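Local coordinates for protein Exo-1,5-alpha-L-arabinofuranobiosidase (PDB 2YDP) that probably hydrolyses alpha-1,5-linked L-arabinan from the chain end to release arabinobiose, working as an exo-acting glycoside hydrolase, at residues A[13-18]-A[351-356]; A[152-157]-A[170-175]; A[317-322]-A[337-342]. The protein carries 1 engineered substitution. One frame throughout, in Å; residues are numbered along the deposited sequence.

Contact 1 (A[13-18]-A[351-356]); sequences NVEIFD and KNTVSA. With CA (calcium ion), chain F.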
ATOM      1  N   ASN A  13      14.771  -6.198 -11.774  1.00 17.34           N
ATOM      2  CA  ASN A  13      14.947  -4.764 -11.965  1.00 16.68           C
ATOM      3  C   ASN A  13      14.538  -4.262 -13.339  1.00 16.77           C
ATOM      4  O   ASN A  13      15.306  -3.553 -13.975  1.00 15.99           O
ATOM      5  CB  ASN A  13      16.400  -4.373 -11.694  1.00 17.93           C
ATOM      6  CG  ASN A  13      16.902  -4.879 -10.365  1.00 19.33           C
ATOM      7  OD1 ASN A  13      17.710  -5.825 -10.292  1.00 19.52           O
ATOM      8  ND2 ASN A  13      16.410  -4.275  -9.298  1.00 16.65           N
ATOM      9  N   VAL A  14      13.329  -4.608 -13.792  1.00 15.71           N
ATOM     10  CA  VAL A  14      12.798  -4.005 -15.016  1.00 16.79           C
ATOM     11  C   VAL A  14      12.441  -2.538 -14.709  1.00 16.98           C
ATOM     12  O   VAL A  14      11.865  -2.226 -13.655  1.00 16.22           O
ATOM     13  CB  VAL A  14      11.564  -4.765 -15.592  1.00 17.32           C
ATOM     14  CG1 VAL A  14      10.356  -4.554 -14.727  1.00 17.85           C
ATOM     15  CG2 VAL A  14      11.227  -4.273 -16.984  1.00 18.34           C
ATOM     16  N   GLU A  15      12.780  -1.644 -15.630  1.00 16.41           N
ATOM     17  CA  GLU A  15      12.523  -0.235 -15.433  1.00 16.62           C
ATOM     18  C   GLU A  15      11.192   0.061 -16.106  1.00 16.92           C
ATOM     19  O   GLU A  15      11.050  -0.114 -17.320  1.00 17.34           O
ATOM     20  CB  GLU A  15      13.698   0.622 -15.949  1.00 17.54           C
ATOM     21  CG  GLU A  15      15.088   0.286 -15.227  1.00 20.96           C
ATOM     22  CD  GLU A  15      15.205   0.872 -13.780  1.00 23.75           C
ATOM     23  OE1 GLU A  15      14.633   1.953 -13.537  1.00 23.64           O
ATOM     24  OE2 GLU A  15      15.894   0.285 -12.884  1.00 27.02           O
ATOM     25  N   ILE A  16      10.206   0.430 -15.290  1.00 14.65           N
ATOM     26  CA  ILE A  16       8.861   0.694 -15.745  1.00 14.71           C
ATOM     27  C   ILE A  16       8.779   2.174 -16.174  1.00 15.45           C
ATOM     28  O   ILE A  16       8.248   2.474 -17.245  1.00 14.95           O
ATOM     29  CB  ILE A  16       7.849   0.364 -14.616  1.00 14.85           C
ATOM     30  CG1 ILE A  16       7.874  -1.143 -14.306  1.00 15.18           C
ATOM     31  CG2 ILE A  16       6.415   0.848 -14.943  1.00 13.89           C
ATOM     32  CD1 ILE A  16       7.074  -1.557 -13.092  1.00 15.68           C
ATOM     33  N   PHE A  17       9.348   3.088 -15.380  1.00 14.76           N
ATOM     34  CA  PHE A  17       9.250   4.513 -15.726  1.00 16.27           C
ATOM     35  C   PHE A  17      10.357   5.348 -15.112  1.00 17.19           C
ATOM     36  O   PHE A  17      10.524   5.356 -13.911  1.00 16.22           O
ATOM     37  CB  PHE A  17       7.875   5.089 -15.339  1.00 15.91           C
ATOM     38  CG  PHE A  17       7.747   6.573 -15.571  1.00 17.95           C
ATOM     39  CD1 PHE A  17       7.753   7.094 -16.871  1.00 20.69           C
ATOM     40  CD2 PHE A  17       7.594   7.446 -14.496  1.00 16.91           C
ATOM     41  CE1 PHE A  17       7.648   8.457 -17.086  1.00 19.74           C
ATOM     42  CE2 PHE A  17       7.476   8.823 -14.687  1.00 19.20           C
ATOM     43  CZ  PHE A  17       7.503   9.333 -15.993  1.00 19.78           C
ATOM     44  N   ASP A  18      11.101   6.053 -15.963  1.00 18.58           N
ATOM     45  CA  ASP A  18      12.208   6.898 -15.530  1.00 20.36           C
ATOM     46  C   ASP A  18      11.716   8.334 -15.759  1.00 20.40           C
ATOM     47  O   ASP A  18      11.519   8.744 -16.910  1.00 20.69           O
ATOM     48  CB  ASP A  18      13.474   6.562 -16.359  1.00 21.47           C
ATOM     49  CG  ASP A  18      14.724   7.344 -15.904  1.00 23.93           C
ATOM     50  OD1 ASP A  18      14.576   8.212 -15.027  1.00 27.28           O
ATOM     51  OD2 ASP A  18      15.854   7.077 -16.405  1.00 27.75           O
ATOM     52  N   LYS A 351      17.066  10.746  -8.836  1.00 17.76           N
ATOM     53  CA  LYS A 351      17.388   9.370  -9.184  1.00 17.87           C
ATOM     54  C   LYS A 351      16.280   8.288  -8.983  1.00 17.15           C
ATOM     55  O   LYS A 351      16.535   7.111  -9.271  1.00 16.23           O
ATOM     56  CB  LYS A 351      18.684   8.949  -8.471  1.00 18.65           C
ATOM     57  CG  LYS A 351      19.955   9.659  -9.056  1.00 20.92           C
ATOM     58  CD  LYS A 351      21.242   9.179  -8.390  1.00 24.60           C
ATOM     59  CE  LYS A 351      22.229  10.342  -8.269  1.00 25.56           C
ATOM     60  NZ  LYS A 351      22.369  11.032  -9.587  1.00 29.69           N
ATOM     61  N   ASN A 352      15.085   8.673  -8.495  1.00 15.49           N
ATOM     62  CA  ASN A 352      13.989   7.710  -8.367  1.00 14.41           C
ATOM     63  C   ASN A 352      13.486   7.294  -9.741  1.00 13.39           C
ATOM     64  O   ASN A 352      13.309   8.118 -10.650  1.00 12.45           O
ATOM     65  CB  ASN A 352      12.789   8.250  -7.561  1.00 14.19           C
ATOM     66  CG  ASN A 352      13.038   8.331  -6.071  1.00 13.72           C
ATOM     67  OD1 ASN A 352      14.100   7.979  -5.584  1.00 14.88           O
ATOM     68  ND2 ASN A 352      12.023   8.796  -5.319  1.00 13.72           N
ATOM     69  N   THR A 353      13.233   6.004  -9.888  1.00 13.76           N
ATOM     70  CA  THR A 353      12.520   5.498 -11.051  1.00 13.37           C
ATOM     71  C   THR A 353      11.536   4.465 -10.527  1.00 13.73           C
ATOM     72  O   THR A 353      11.659   4.033  -9.363  1.00 13.32           O
ATOM     73  CB  THR A 353      13.442   4.816 -12.091  1.00 13.46           C
ATOM     74  OG1 THR A 353      13.995   3.618 -11.526  1.00 16.16           O
ATOM     75  CG2 THR A 353      14.568   5.735 -12.519  1.00 13.29           C
ATOM     76  N   VAL A 354      10.561   4.094 -11.378  1.00 12.87           N
ATOM     77  CA  VAL A 354       9.606   3.052 -11.050  1.00 13.36           C
ATOM     78  C   VAL A 354      10.155   1.771 -11.639  1.00 13.23           C
ATOM     79  O   VAL A 354      10.497   1.729 -12.833  1.00 14.20           O
ATOM     80  CB  VAL A 354       8.172   3.306 -11.618  1.00 11.88           C
ATOM     81  CG1 VAL A 354       7.201   2.234 -11.100  1.00 12.29           C
ATOM     82  CG2 VAL A 354       7.660   4.734 -11.241  1.00 13.99           C
ATOM     83  N   SER A 355      10.249   0.735 -10.801  1.00 12.48           N
ATOM     84  CA  SER A 355      10.846  -0.520 -11.207  1.00 12.19           C
ATOM     85  C   SER A 355      10.224  -1.686 -10.456  1.00 12.43           C
ATOM     86  O   SER A 355       9.481  -1.500  -9.479  1.00 11.25           O
ATOM     87  CB  SER A 355      12.372  -0.481 -11.026  1.00 11.36           C
ATOM     88  OG  SER A 355      12.801  -0.681  -9.669  1.00 14.00           O
ATOM     89  N   ALA A 356      10.516  -2.885 -10.936  1.00 12.80           N
ATOM     90  CA  ALA A 356      10.018  -4.120 -10.322  1.00 12.74           C
ATOM     91  C   ALA A 356      10.858  -5.333 -10.638  1.00 13.06           C
ATOM     92  O   ALA A 356      11.541  -5.383 -11.653  1.00 14.08           O
ATOM     93  CB  ALA A 356       8.556  -4.399 -10.777  1.00 11.36           C
TER
HETATM   94 CA    CA F 502      15.030  10.611 -14.596  1.00 31.87          CA
HETATM   95  O   HOH W   1      15.407  -1.784  -9.698  1.00 22.32           O
HETATM   96  O   HOH W   2      15.123   9.585 -12.052  1.00 17.02           O
HETATM   97  O   HOH W   3      16.462  10.454 -16.513  1.00 33.77           O
HETATM   98  O   HOH W   4      14.724  12.516 -13.247  1.00 31.07           O
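The F17 ring presents its edge to V354, whose CG2 lies near the ring plane and 4.1 Å from F17 CB, while the ring also meets that of W45, their planes about 20° apart. Two carboxylates flank T353. E15 OE1 accepts a hydrogen bond from T353 OG1 (2.7 Å) on its syn lone pair; the bend at chi2 (-76°) turns the glutamate end back toward the partner strand. T353 CG2 rests 3.5 Å from D18 OD1, the oxygen that binds the calcium ion at 2.5 Å; P19 O and three waters are the other ligands. The backbone is antiparallel with two irregularities. N13 and V14 both face A356 in a G1 beta bulge, with V14 and A356 exchanging N-H...O bonds. I16 and F17 both face V354 in a classic bulge, their N-H groups reaching V354 O from the same face of its carbonyl plane, at 2.8 Å from I16 N and 3.1 Å from F17 N. The return bond, V354 N to F17 O, is nearly straight (175°). I16 CD1 packs on A356 CB at 4.0 Å. S355 OG is bound by Q319 and, through a water, joined to N13 ND2, which also reaches P318 O. Strand 11-17 thus forms the outer edge of the last propeller blade, beside 354-360, with W45 and V28 of the first blade against F17 and V354.

Contact 2 (A[152-157]-A[170-175]); sequences TPVWEP and YSDQRD. With EDG (1,4-dideoxy-1,4-imino-L-arabinitol), chain D; AHR (alpha-L-arabinofuranose), chain E.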
ATOM      1  N   THR A 152      -4.529  18.129  10.446  1.00 16.43           N
ATOM      2  CA  THR A 152      -5.623  17.164  10.414  1.00 17.11           C
ATOM      3  C   THR A 152      -5.767  16.370   9.081  1.00 16.68           C
ATOM      4  O   THR A 152      -6.894  16.041   8.685  1.00 17.20           O
ATOM      5  CB  THR A 152      -6.971  17.884  10.737  1.00 16.58           C
ATOM      6  OG1 THR A 152      -7.230  18.862   9.728  1.00 20.07           O
ATOM      7  CG2 THR A 152      -6.930  18.548  12.083  1.00 17.74           C
ATOM      8  N   PRO A 153      -4.644  16.027   8.400  1.00 15.74           N
ATOM      9  CA  PRO A 153      -4.806  15.327   7.106  1.00 15.82           C
ATOM     10  C   PRO A 153      -5.230  13.856   7.232  1.00 15.15           C
ATOM     11  O   PRO A 153      -5.211  13.283   8.329  1.00 15.62           O
ATOM     12  CB  PRO A 153      -3.415  15.418   6.473  1.00 15.12           C
ATOM     13  CG  PRO A 153      -2.510  15.433   7.642  1.00 15.84           C
ATOM     14  CD  PRO A 153      -3.233  16.318   8.665  1.00 15.55           C
ATOM     15  N   VAL A 154      -5.647  13.279   6.101  1.00 15.03           N
ATOM     16  CA  VAL A 154      -5.892  11.853   6.001  1.00 13.84           C
ATOM     17  C   VAL A 154      -4.999  11.355   4.911  1.00 14.54           C
ATOM     18  O   VAL A 154      -4.658  12.139   4.016  1.00 15.42           O
ATOM     19  CB  VAL A 154      -7.366  11.490   5.684  1.00 13.61           C
ATOM     20  CG1 VAL A 154      -8.248  11.848   6.921  1.00 13.10           C
ATOM     21  CG2 VAL A 154      -7.858  12.156   4.384  1.00 13.73           C
ATOM     22  N   TRP A 155      -4.623  10.072   4.988  1.00 12.14           N
ATOM     23  CA  TRP A 155      -3.634   9.528   4.069  1.00 12.48           C
ATOM     24  C   TRP A 155      -3.819   8.033   3.789  1.00 12.73           C
ATOM     25  O   TRP A 155      -4.415   7.319   4.596  1.00 13.28           O
ATOM     26  CB  TRP A 155      -2.234   9.607   4.696  1.00 10.82           C
ATOM     27  CG  TRP A 155      -1.787  10.791   5.497  1.00 10.21           C
ATOM     28  CD1 TRP A 155      -1.859  10.921   6.830  1.00  9.33           C
ATOM     29  CD2 TRP A 155      -1.042  11.927   5.015  1.00 12.20           C
ATOM     30  NE1 TRP A 155      -1.209  12.065   7.233  1.00 10.76           N
ATOM     31  CE2 TRP A 155      -0.723  12.713   6.132  1.00 11.59           C
ATOM     32  CE3 TRP A 155      -0.627  12.353   3.746  1.00 13.01           C
ATOM     33  CZ2 TRP A 155       0.017  13.900   6.032  1.00 12.88           C
ATOM     34  CZ3 TRP A 155       0.065  13.561   3.641  1.00 13.06           C
ATOM     35  CH2 TRP A 155       0.396  14.308   4.776  1.00 11.96           C
ATOM     36  N   GLU A 156      -3.204   7.557   2.686  1.00 13.78           N
ATOM     37  CA  GLU A 156      -2.747   6.157   2.570  1.00 12.78           C
ATOM     38  C   GLU A 156      -3.885   5.096   2.576  1.00 12.96           C
ATOM     39  O   GLU A 156      -3.884   4.182   3.406  1.00 12.92           O
ATOM     40  CB  GLU A 156      -1.710   5.860   3.686  1.00 13.74           C
ATOM     41  CG  GLU A 156      -0.368   6.591   3.473  1.00 13.98           C
ATOM     42  CD  GLU A 156       0.356   7.058   4.745  1.00 14.76           C
ATOM     43  OE1 GLU A 156      -0.135   6.894   5.880  1.00 14.78           O
ATOM     44  OE2 GLU A 156       1.439   7.651   4.564  1.00 13.37           O
ATOM     45  N   PRO A 157      -4.843   5.197   1.634  1.00 12.79           N
ATOM     46  CA  PRO A 157      -5.925   4.217   1.577  1.00 12.24           C
ATOM     47  C   PRO A 157      -5.491   2.812   1.170  1.00 12.61           C
ATOM     48  O   PRO A 157      -4.556   2.632   0.343  1.00 11.95           O
ATOM     49  CB  PRO A 157      -6.852   4.787   0.496  1.00 12.85           C
ATOM     50  CG  PRO A 157      -5.884   5.566  -0.423  1.00 12.52           C
ATOM     51  CD  PRO A 157      -4.936   6.200   0.541  1.00 12.56           C
ATOM     52  N   TYR A 170      -7.289   3.493   6.364  1.00 11.57           N
ATOM     53  CA  TYR A 170      -6.414   4.619   6.107  1.00 11.61           C
ATOM     54  C   TYR A 170      -5.834   5.235   7.374  1.00 12.14           C
ATOM     55  O   TYR A 170      -6.154   4.805   8.470  1.00 12.86           O
ATOM     56  CB  TYR A 170      -7.102   5.680   5.239  1.00 11.78           C
ATOM     57  CG  TYR A 170      -8.391   6.301   5.822  1.00 11.24           C
ATOM     58  CD1 TYR A 170      -9.610   5.666   5.679  1.00 11.67           C
ATOM     59  CD2 TYR A 170      -8.359   7.529   6.480  1.00 10.12           C
ATOM     60  CE1 TYR A 170     -10.774   6.227   6.193  1.00 10.84           C
ATOM     61  CE2 TYR A 170      -9.509   8.091   7.003  1.00 13.13           C
ATOM     62  CZ  TYR A 170     -10.702   7.444   6.844  1.00 13.72           C
ATOM     63  OH  TYR A 170     -11.845   8.012   7.358  1.00 15.77           O
ATOM     64  N   SER A 171      -4.971   6.231   7.194  1.00 12.23           N
ATOM     65  CA  SER A 171      -4.302   6.918   8.318  1.00 14.25           C
ATOM     66  C   SER A 171      -4.994   8.242   8.573  1.00 14.72           C
ATOM     67  O   SER A 171      -5.358   8.931   7.615  1.00 15.98           O
ATOM     68  CB  SER A 171      -2.834   7.220   7.984  1.00 12.81           C
ATOM     69  OG  SER A 171      -2.156   6.041   7.599  1.00 14.81           O
ATOM     70  N   ASP A 172      -5.141   8.621   9.842  1.00 15.56           N
ATOM     71  CA  ASP A 172      -6.071   9.723  10.175  1.00 15.75           C
ATOM     72  C   ASP A 172      -5.476  10.620  11.255  1.00 15.30           C
ATOM     73  O   ASP A 172      -5.199  10.168  12.359  1.00 15.13           O
ATOM     74  CB  ASP A 172      -7.403   9.094  10.637  1.00 16.52           C
ATOM     75  CG  ASP A 172      -8.534  10.089  10.787  1.00 19.07           C
ATOM     76  OD1 ASP A 172      -8.345  11.314  10.528  1.00 17.86           O
ATOM     77  OD2 ASP A 172      -9.649   9.625  11.146  1.00 20.12           O
ATOM     78  N   GLN A 173      -5.287  11.892  10.923  1.00 15.91           N
ATOM     79  CA  GLN A 173      -4.790  12.886  11.880  1.00 16.46           C
ATOM     80  C   GLN A 173      -5.910  13.795  12.417  1.00 18.41           C
ATOM     81  O   GLN A 173      -5.633  14.772  13.123  1.00 17.60           O
ATOM     82  CB  GLN A 173      -3.725  13.766  11.246  1.00 16.24           C
ATOM     83  CG  GLN A 173      -2.463  13.005  10.846  1.00 14.72           C
ATOM     84  CD  GLN A 173      -1.281  13.919  10.514  1.00 14.21           C
ATOM     85  OE1 GLN A 173      -0.547  13.666   9.567  1.00 16.05           O
ATOM     86  NE2 GLN A 173      -1.082  14.970  11.309  1.00 16.81           N
ATOM     87  N   ARG A 174      -7.161  13.466  12.098  1.00 19.31           N
ATOM     88  CA  ARG A 174      -8.290  14.373  12.398  1.00 20.52           C
ATOM     89  C   ARG A 174      -8.612  14.500  13.876  1.00 21.23           C
ATOM     90  O   ARG A 174      -9.130  15.525  14.305  1.00 22.18           O
ATOM     91  CB  ARG A 174      -9.533  13.993  11.605  1.00 20.48           C
ATOM     92  CG  ARG A 174      -9.453  14.460  10.140  1.00 18.92           C
ATOM     93  CD  ARG A 174     -10.585  13.861   9.273  1.00 17.93           C
ATOM     94  NE  ARG A 174     -10.716  12.402   9.405  1.00 18.14           N
ATOM     95  CZ  ARG A 174     -11.540  11.658   8.663  1.00 17.05           C
ATOM     96  NH1 ARG A 174     -12.291  12.233   7.731  1.00 16.08           N
ATOM     97  NH2 ARG A 174     -11.629  10.348   8.859  1.00 16.65           N
ATOM     98  N   ASP A 175      -8.245  13.488  14.649  1.00 21.76           N
ATOM     99  CA  ASP A 175      -8.446  13.483  16.092  1.00 22.44           C
ATOM    100  C   ASP A 175      -7.250  14.198  16.721  1.00 22.28           C
ATOM    101  O   ASP A 175      -6.558  13.639  17.556  1.00 21.73           O
ATOM    102  CB  ASP A 175      -8.546  12.028  16.558  1.00 22.37           C
ATOM    103  CG  ASP A 175      -9.230  11.875  17.914  1.00 25.49           C
ATOM    104  OD1 ASP A 175      -9.642  12.889  18.497  1.00 29.16           O
ATOM    105  OD2 ASP A 175      -9.347  10.732  18.407  1.00 29.13           O
TER
HETATM  106  O2' EDG D 500       1.340   7.402   7.940  1.00 14.12           O
HETATM  107  C2' EDG D 500       2.315   8.458   7.968  1.00 13.75           C
HETATM  108  C1' EDG D 500       3.574   8.019   7.210  1.00 14.65           C
HETATM  109  N4' EDG D 500       3.577   8.832   6.015  1.00 13.89           N
HETATM  110  C3' EDG D 500       1.791   9.681   7.223  1.00 13.56           C
HETATM  111  O3' EDG D 500       1.421  10.713   8.146  1.00 13.28           O
HETATM  112  C4' EDG D 500       2.930  10.108   6.309  1.00 14.74           C
HETATM  113  C5' EDG D 500       2.430  10.842   5.063  1.00 12.07           C
HETATM  114  O5' EDG D 500       3.526  11.537   4.468  1.00 15.22           O
HETATM  115  O5  AHR E 501       3.035   9.737  -0.117  1.00 14.41           O
HETATM  116  C5  AHR E 501       3.654  11.013  -0.125  1.00 14.36           C
HETATM  117  C4  AHR E 501       4.143  11.330   1.279  1.00 15.05           C
HETATM  118  O4  AHR E 501       3.032  11.466   2.163  1.00 14.44           O
HETATM  119  C3  AHR E 501       4.830  12.695   1.443  1.00 14.11           C
HETATM  120  O3  AHR E 501       6.178  12.728   0.940  1.00 15.20           O
HETATM  121  C2  AHR E 501       4.786  12.902   2.938  1.00 15.52           C
HETATM  122  O2  AHR E 501       4.789  14.306   3.273  1.00 16.68           O
HETATM  123  C1  AHR E 501       3.438  12.287   3.271  1.00 15.18           C
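W155 and Q173 form the dense, buried side of this contact. The indole N-H points in its ring plane to Q173 OE1 (2.9 Å), which R209 also binds, while the amide NE2 is held by N148 O. One indole face carries P153 CB and the other the inhibitor, with EDG C5' 3.5 Å above the ring centre. E156 OE1 is gripped twice, by S171 OG at 2.8 Å, nearly along the C-O axis, and by O2' of EDG at 2.6 Å; M212 N binds the serine oxygen too. Behind these groups W155 and S171 exchange backbone bonds, and Q173 N meets P153 O almost along the carbonyl direction (C=O...N 178°). The opposite sheet face, carrying V154 and D172, leads to the more open end at T152 and R174, where no hydrogen bond crosses between the segments: V154 CG1 lies over one guanidinium face, 3.5 Å from R174 NE. That guanidinium holds D172 side-on, NE to OD1 at 2.8 Å and NH2 to OD2, and D172 OD1 also accepts R174 N in an Asx turn, fixing the chain as it leaves the strand. The pair is the opening beta hairpin of a propeller blade, whose innermost strand 154-162 supplies W155 and E156 to the sugar-binding pocket.

Contact 3 (A[317-322]-A[337-342]); sequences VPQPTA and LMIMGA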
ATOM      1  N   VAL A 317      16.451 -10.117  -1.820  1.00 13.64           N
ATOM      2  CA  VAL A 317      15.871 -10.113  -3.166  1.00 13.52           C
ATOM      3  C   VAL A 317      16.588  -9.000  -3.956  1.00 12.92           C
ATOM      4  O   VAL A 317      17.158  -8.074  -3.363  1.00 13.46           O
ATOM      5  CB  VAL A 317      14.317  -9.818  -3.145  1.00 12.78           C
ATOM      6  CG1 VAL A 317      13.530 -10.961  -2.488  1.00 11.79           C
ATOM      7  CG2 VAL A 317      14.022  -8.469  -2.442  1.00 14.16           C
ATOM      8  N   PRO A 318      16.567  -9.081  -5.299  1.00 13.90           N
ATOM      9  CA  PRO A 318      17.348  -8.100  -6.067  1.00 13.66           C
ATOM     10  C   PRO A 318      16.719  -6.706  -6.202  1.00 14.18           C
ATOM     11  O   PRO A 318      17.349  -5.806  -6.745  1.00 15.26           O
ATOM     12  CB  PRO A 318      17.468  -8.755  -7.463  1.00 13.93           C
ATOM     13  CG  PRO A 318      16.257  -9.615  -7.565  1.00 13.49           C
ATOM     14  CD  PRO A 318      16.046 -10.168  -6.157  1.00 13.51           C
ATOM     15  N   GLN A 319      15.491  -6.544  -5.746  1.00 13.87           N
ATOM     16  CA  GLN A 319      14.804  -5.261  -5.834  1.00 13.44           C
ATOM     17  C   GLN A 319      15.245  -4.319  -4.699  1.00 13.94           C
ATOM     18  O   GLN A 319      15.189  -4.706  -3.542  1.00 15.44           O
ATOM     19  CB  GLN A 319      13.296  -5.536  -5.791  1.00 13.07           C
ATOM     20  CG  GLN A 319      12.411  -4.336  -6.075  1.00 11.20           C
ATOM     21  CD  GLN A 319      12.576  -3.723  -7.466  1.00 12.42           C
ATOM     22  OE1 GLN A 319      12.945  -4.397  -8.462  1.00 13.52           O
ATOM     23  NE2 GLN A 319      12.252  -2.430  -7.550  1.00  9.75           N
ATOM     24  N   PRO A 320      15.721  -3.109  -5.026  1.00 14.13           N
ATOM     25  CA  PRO A 320      16.287  -2.264  -3.984  1.00 14.93           C
ATOM     26  C   PRO A 320      15.236  -1.753  -2.993  1.00 14.81           C
ATOM     27  O   PRO A 320      14.027  -1.962  -3.171  1.00 16.34           O
ATOM     28  CB  PRO A 320      16.949  -1.106  -4.758  1.00 15.48           C
ATOM     29  CG  PRO A 320      16.264  -1.076  -6.086  1.00 15.93           C
ATOM     30  CD  PRO A 320      15.895  -2.517  -6.369  1.00 15.09           C
ATOM     31  N   THR A 321      15.735  -1.172  -1.917  1.00 13.91           N
ATOM     32  CA  THR A 321      14.930  -0.569  -0.871  1.00 15.04           C
ATOM     33  C   THR A 321      14.153   0.581  -1.466  1.00 14.04           C
ATOM     34  O   THR A 321      14.726   1.367  -2.254  1.00 15.27           O
ATOM     35  CB  THR A 321      15.837   0.006   0.172  1.00 14.33           C
ATOM     36  OG1 THR A 321      16.529  -1.078   0.767  1.00 15.18           O
ATOM     37  CG2 THR A 321      14.987   0.724   1.250  1.00 16.47           C
ATOM     38  N   ALA A 322      12.876   0.690  -1.115  1.00 13.66           N
ATOM     39  CA  ALA A 322      12.082   1.833  -1.554  1.00 13.23           C
ATOM     40  C   ALA A 322      11.020   2.178  -0.524  1.00 13.25           C
ATOM     41  O   ALA A 322      10.567   1.301   0.208  1.00 12.25           O
ATOM     42  CB  ALA A 322      11.413   1.523  -2.896  1.00 13.85           C
ATOM     43  N   LEU A 337       6.685 -13.961  -6.840  1.00 11.40           N
ATOM     44  CA  LEU A 337       6.425 -12.756  -6.063  1.00 11.07           C
ATOM     45  C   LEU A 337       6.937 -11.545  -6.817  1.00 11.37           C
ATOM     46  O   LEU A 337       8.135 -11.493  -7.159  1.00 11.33           O
ATOM     47  CB  LEU A 337       7.156 -12.846  -4.718  1.00 10.66           C
ATOM     48  CG  LEU A 337       6.984 -11.640  -3.806  1.00 10.22           C
ATOM     49  CD1 LEU A 337       5.530 -11.562  -3.283  1.00 12.63           C
ATOM     50  CD2 LEU A 337       8.028 -11.628  -2.655  1.00  8.80           C
ATOM     51  N   MET A 338       6.046 -10.593  -7.115  1.00 10.43           N
ATOM     52  CA  MET A 338       6.528  -9.318  -7.609  1.00 12.10           C
ATOM     53  C   MET A 338       6.809  -8.349  -6.469  1.00 11.86           C
ATOM     54  O   MET A 338       6.054  -8.297  -5.499  1.00 13.50           O
ATOM     55  CB  MET A 338       5.546  -8.686  -8.581  1.00 11.52           C
ATOM     56  CG  MET A 338       5.985  -7.306  -9.092  1.00 16.68           C
ATOM     57  SD  MET A 338       4.786  -6.686 -10.301  1.00 24.99           S
ATOM     58  CE  MET A 338       5.495  -7.365 -11.736  1.00 23.01           C
ATOM     59  N   ILE A 339       7.900  -7.603  -6.606  1.00 11.60           N
ATOM     60  CA  ILE A 339       8.270  -6.551  -5.688  1.00 12.27           C
ATOM     61  C   ILE A 339       8.454  -5.275  -6.509  1.00 12.72           C
ATOM     62  O   ILE A 339       9.297  -5.236  -7.393  1.00 12.94           O
ATOM     63  CB  ILE A 339       9.575  -6.845  -4.947  1.00 12.14           C
ATOM     64  CG1 ILE A 339       9.517  -8.177  -4.186  1.00 15.04           C
ATOM     65  CG2 ILE A 339       9.848  -5.763  -3.927  1.00 11.64           C
ATOM     66  CD1 ILE A 339      10.483  -9.173  -4.692  1.00 18.45           C
ATOM     67  N   MET A 340       7.653  -4.249  -6.211  1.00 12.88           N
ATOM     68  CA  MET A 340       7.642  -3.020  -6.992  1.00 12.22           C
ATOM     69  C   MET A 340       7.949  -1.824  -6.126  1.00 12.07           C
ATOM     70  O   MET A 340       7.407  -1.686  -5.006  1.00 11.33           O
ATOM     71  CB  MET A 340       6.263  -2.811  -7.638  1.00 11.98           C
ATOM     72  CG  MET A 340       6.201  -1.685  -8.637  1.00 14.25           C
ATOM     73  SD  MET A 340       4.461  -1.534  -9.019  1.00 15.42           S
ATOM     74  CE  MET A 340       4.485  -0.260 -10.307  1.00 19.85           C
ATOM     75  N   GLY A 341       8.761  -0.914  -6.670  1.00 11.74           N
ATOM     76  CA  GLY A 341       9.162   0.264  -5.904  1.00 13.11           C
ATOM     77  C   GLY A 341       9.296   1.503  -6.798  1.00 13.95           C
ATOM     78  O   GLY A 341       9.529   1.393  -8.009  1.00 14.09           O
ATOM     79  N   ALA A 342       9.156   2.681  -6.202  1.00 13.93           N
ATOM     80  CA  ALA A 342       9.346   3.924  -6.970  1.00 13.96           C
ATOM     81  C   ALA A 342      10.316   4.843  -6.223  1.00 14.39           C
ATOM     82  O   ALA A 342      10.165   6.067  -6.181  1.00 14.92           O
ATOM     83  CB  ALA A 342       7.994   4.597  -7.259  1.00 13.57           C
TER
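Q319 and I339 bury the most surface here, their side chains sliding past each other in opposite directions. With Q319 CG anti to the backbone N (chi1 -171°), that carbon sits 3.6 Å from I339 CG2 and 3.5 Å from I339 O. A bend at chi2 (62°) then lays the amide over the strand, where NE2 stops 3.9 Å from G341 N without bonding to it. The amide is satisfied by the next strand instead, at S357 and S355. I339 points its other branch to V317, CD1 meeting V317 CG1 tip to tip at 4.2 Å; its chi2 of 116° is far from a staggered value, which may reflect some strain. At the end of the strand A322 fills the remaining part of the contact. Its CB lies over the backbone of G341, 4.0 Å from CA, a close approach made possible by the bare glycine. R325 also touches V317 and I339. No hydrogen bond crosses between 317-322 and 337-342. The loop therefore lies on its strand by van der Waals contact alone, while polar anchorage comes from outside the two segments, with Q319 reaching the serines of strand 354-360, P318 O held by N13 and P320 O by R325.

Contacts 1 and 3 share one blade of a six-bladed beta-propeller, their centres about 10 Å apart. Its sheet runs 11-17, 354-360, 336-341, 326-330, so contact 1 joins the first strand of the chain to the last and closes the ring. Contact 3 lays the loop entering this blade against its strand 336-341, and the two contacts touch directly at S355, where strands 354-360 and 336-341 are neighbours. Contact 2 belongs to the third blade, across the chain's centre, about 28 Å from contact 1 and 26 Å from contact 3 between centres. Along the chain, contact 2 precedes contact 3, and both fall within the span bridged by contact 1, which probably helps keep the blades together around the sugar pocket.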